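Local structure of Crov588 (Cafeteriavirus, 6NYR) at residues E8-F13 against I33-F38. The protein is of unknown function but folds into a nearly closed ring of leucine-rich repeats of the FNIP type, and may serve as a binding scaffold. Residues are numbered along the deposited sequence; the frame is centred on the assembly and turned at random.
Sequences ETILTF and IDTIEF
Leu11 and Glu37 tie strands 10-12 and 35-37 together through their backbones, an example of the parallel pairing by which a leucine-rich-repeat solenoid adds one coil to the next. Glu37 N donates to Leu11 O (2.8 Å), while Leu11 N bonds to Thr35 O (3.2 Å). Phe13 N then bonds to Glu37 O at 3.0 Å and carries the ladder past the end of the strand.

On the face of Ile10, Thr12, Thr35 and Glu37 the meetings are partly polar. Thr12 OG1 donates to Glu37 OE1 (2.9 Å), coming from above the carboxylate plane rather than within it. The Glu37 chain is drawn out straight past CG (chi2 -175°), which takes its carboxylate across to the neighbouring strand; its CD also lies 3.5 Å from Ile10 CG2, so one carboxylate is flanked by a hydroxyl and a methyl. Thr35 OG1 sits against the same isoleucine branch. At the strand entrance Asp34 OD2 passes the methyl of Thr9, whereas OD1 makes a salt bridge to Lys55.

The opposite face carries Leu11 and Ile36 and is apolar. Leu11 packs on Ile27 and Leu28 of helix 25-28, which lies in the connection between the strands. Just beyond the strand ends, Phe13 and Phe38 run alongside each other, their rings tilted by only 5° but offset, with little overlap and centroids 5.3 Å apart. Ile36 CG2 bridges them, meeting the edge of Phe13 at CE1 (3.9 Å) and lying over one face of Phe38, toward its rim. Phe59 meets Phe38 in turn, extending the row of phenylalanines to the following coil.

The chemistry thus divides by side: hydroxyls, one carboxylate and the Ile10 side chain share the partly exposed face, in leucine-rich repeats the inner, concave one, while aliphatic and aromatic groups pack in the coil interior and join one coil to the next.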
loop_
_atom_site.group_PDB
_atom_site.type_symbol
_atom_site.label_atom_id
_atom_site.label_comp_id
_atom_site.label_asym_id
_atom_site.label_seq_id
_atom_site.Cartn_x
_atom_site.Cartn_y
_atom_site.Cartn_z
ATOM N N GLU A 8 -19.547 2.701 -7.423
ATOM C CA GLU A 8 -19.502 2.882 -8.877
ATOM C C GLU A 8 -20.505 1.973 -9.566
ATOM O O GLU A 8 -21.714 2.164 -9.410
ATOM C CB GLU A 8 -18.052 2.704 -9.387
ATOM C CG GLU A 8 -17.150 3.862 -8.962
ATOM C CD GLU A 8 -15.665 3.615 -9.215
ATOM O OE1 GLU A 8 -15.262 2.436 -9.327
ATOM O OE2 GLU A 8 -14.888 4.605 -9.256
ATOM N N THR A 9 -20.027 1.023 -10.346
ATOM C CA THR A 9 -20.895 0.048 -10.992
ATOM C C THR A 9 -20.970 -1.296 -10.277
ATOM O O THR A 9 -21.850 -2.110 -10.583
ATOM C CB THR A 9 -20.517 -0.177 -12.463
ATOM O OG1 THR A 9 -19.198 -0.738 -12.506
ATOM C CG2 THR A 9 -20.556 1.125 -13.258
ATOM N N ILE A 10 -20.062 -1.540 -9.348
ATOM C CA ILE A 10 -19.912 -2.841 -8.712
ATOM C C ILE A 10 -20.737 -2.874 -7.430
ATOM O O ILE A 10 -20.535 -2.064 -6.518
ATOM C CB ILE A 10 -18.431 -3.153 -8.432
ATOM C CG1 ILE A 10 -17.635 -3.062 -9.737
ATOM C CG2 ILE A 10 -18.282 -4.519 -7.782
ATOM C CD1 ILE A 10 -16.200 -3.537 -9.634
ATOM N N LEU A 11 -21.673 -3.812 -7.365
ATOM C CA LEU A 11 -22.348 -4.185 -6.129
ATOM C C LEU A 11 -21.629 -5.378 -5.504
ATOM O O LEU A 11 -21.417 -6.399 -6.169
ATOM C CB LEU A 11 -23.816 -4.530 -6.380
ATOM C CG LEU A 11 -24.612 -4.969 -5.158
ATOM C CD1 LEU A 11 -26.096 -4.656 -5.327
ATOM C CD2 LEU A 11 -24.428 -6.463 -4.889
ATOM N N THR A 12 -21.262 -5.252 -4.230
ATOM C CA THR A 12 -20.568 -6.297 -3.491
ATOM C C THR A 12 -21.442 -6.719 -2.318
ATOM O O THR A 12 -21.755 -5.896 -1.452
ATOM C CB THR A 12 -19.206 -5.805 -2.991
ATOM O OG1 THR A 12 -18.438 -5.296 -4.090
ATOM C CG2 THR A 12 -18.436 -6.936 -2.316
ATOM N N PHE A 13 -21.827 -7.992 -2.284
ATOM C CA PHE A 13 -22.529 -8.517 -1.125
ATOM C C PHE A 13 -21.557 -8.699 0.044
ATOM O O PHE A 13 -20.335 -8.621 -0.109
ATOM C CB PHE A 13 -23.209 -9.842 -1.450
ATOM C CG PHE A 13 -24.469 -9.700 -2.248
ATOM C CD1 PHE A 13 -24.428 -9.646 -3.630
ATOM C CD2 PHE A 13 -25.700 -9.627 -1.616
ATOM C CE1 PHE A 13 -25.591 -9.525 -4.366
ATOM C CE2 PHE A 13 -26.865 -9.502 -2.349
ATOM C CZ PHE A 13 -26.808 -9.449 -3.725
ATOM N N ILE A 33 -25.331 -0.406 -12.114
ATOM C CA ILE A 33 -24.428 -1.467 -11.675
ATOM C C ILE A 33 -24.195 -2.419 -12.839
ATOM O O ILE A 33 -25.148 -2.884 -13.481
ATOM C CB ILE A 33 -24.972 -2.220 -10.446
ATOM C CG1 ILE A 33 -26.261 -2.975 -10.772
ATOM C CG2 ILE A 33 -25.186 -1.247 -9.285
ATOM C CD1 ILE A 33 -26.780 -3.819 -9.602
ATOM N N ASP A 34 -22.921 -2.697 -13.116
ATOM C CA ASP A 34 -22.527 -3.626 -14.163
ATOM C C ASP A 34 -22.208 -5.018 -13.645
ATOM O O ASP A 34 -22.384 -6.000 -14.376
ATOM C CB ASP A 34 -21.258 -3.121 -14.870
ATOM C CG ASP A 34 -21.541 -2.139 -15.967
ATOM O OD1 ASP A 34 -22.555 -2.314 -16.677
ATOM O OD2 ASP A 34 -20.737 -1.195 -16.140
ATOM N N THR A 35 -21.743 -5.117 -12.406
ATOM C CA THR A 35 -21.180 -6.351 -11.892
ATOM C C THR A 35 -21.784 -6.687 -10.539
ATOM O O THR A 35 -22.266 -5.815 -9.812
ATOM C CB THR A 35 -19.657 -6.240 -11.750
ATOM O OG1 THR A 35 -19.343 -5.685 -10.467
ATOM C CG2 THR A 35 -19.081 -5.327 -12.825
ATOM N N ILE A 36 -21.747 -7.975 -10.215
ATOM C CA ILE A 36 -22.054 -8.463 -8.879
ATOM C C ILE A 36 -20.808 -9.162 -8.357
ATOM O O ILE A 36 -20.201 -9.972 -9.068
ATOM C CB ILE A 36 -23.256 -9.424 -8.866
ATOM C CG1 ILE A 36 -24.538 -8.684 -9.236
ATOM C CG2 ILE A 36 -23.385 -10.073 -7.491
ATOM C CD1 ILE A 36 -25.730 -9.596 -9.438
ATOM N N GLU A 37 -20.426 -8.851 -7.124
ATOM C CA GLU A 37 -19.344 -9.545 -6.438
ATOM C C GLU A 37 -19.937 -10.344 -5.286
ATOM O O GLU A 37 -20.525 -9.768 -4.364
ATOM C CB GLU A 37 -18.290 -8.566 -5.923
ATOM C CG GLU A 37 -17.408 -7.968 -7.004
ATOM C CD GLU A 37 -16.302 -7.101 -6.435
ATOM O OE1 GLU A 37 -16.304 -6.867 -5.207
ATOM O OE2 GLU A 37 -15.428 -6.661 -7.212
ATOM N N PHE A 38 -19.804 -11.661 -5.355
ATOM C CA PHE A 38 -20.199 -12.546 -4.272
ATOM C C PHE A 38 -18.985 -12.882 -3.412
ATOM O O PHE A 38 -17.833 -12.739 -3.833
ATOM C CB PHE A 38 -20.830 -13.824 -4.820
ATOM C CG PHE A 38 -22.201 -13.621 -5.407
ATOM C CD1 PHE A 38 -23.301 -13.439 -4.582
ATOM C CD2 PHE A 38 -22.391 -13.618 -6.778
ATOM C CE1 PHE A 38 -24.565 -13.257 -5.117
ATOM C CE2 PHE A 38 -23.653 -13.436 -7.319
ATOM C CZ PHE A 38 -24.740 -13.253 -6.486
#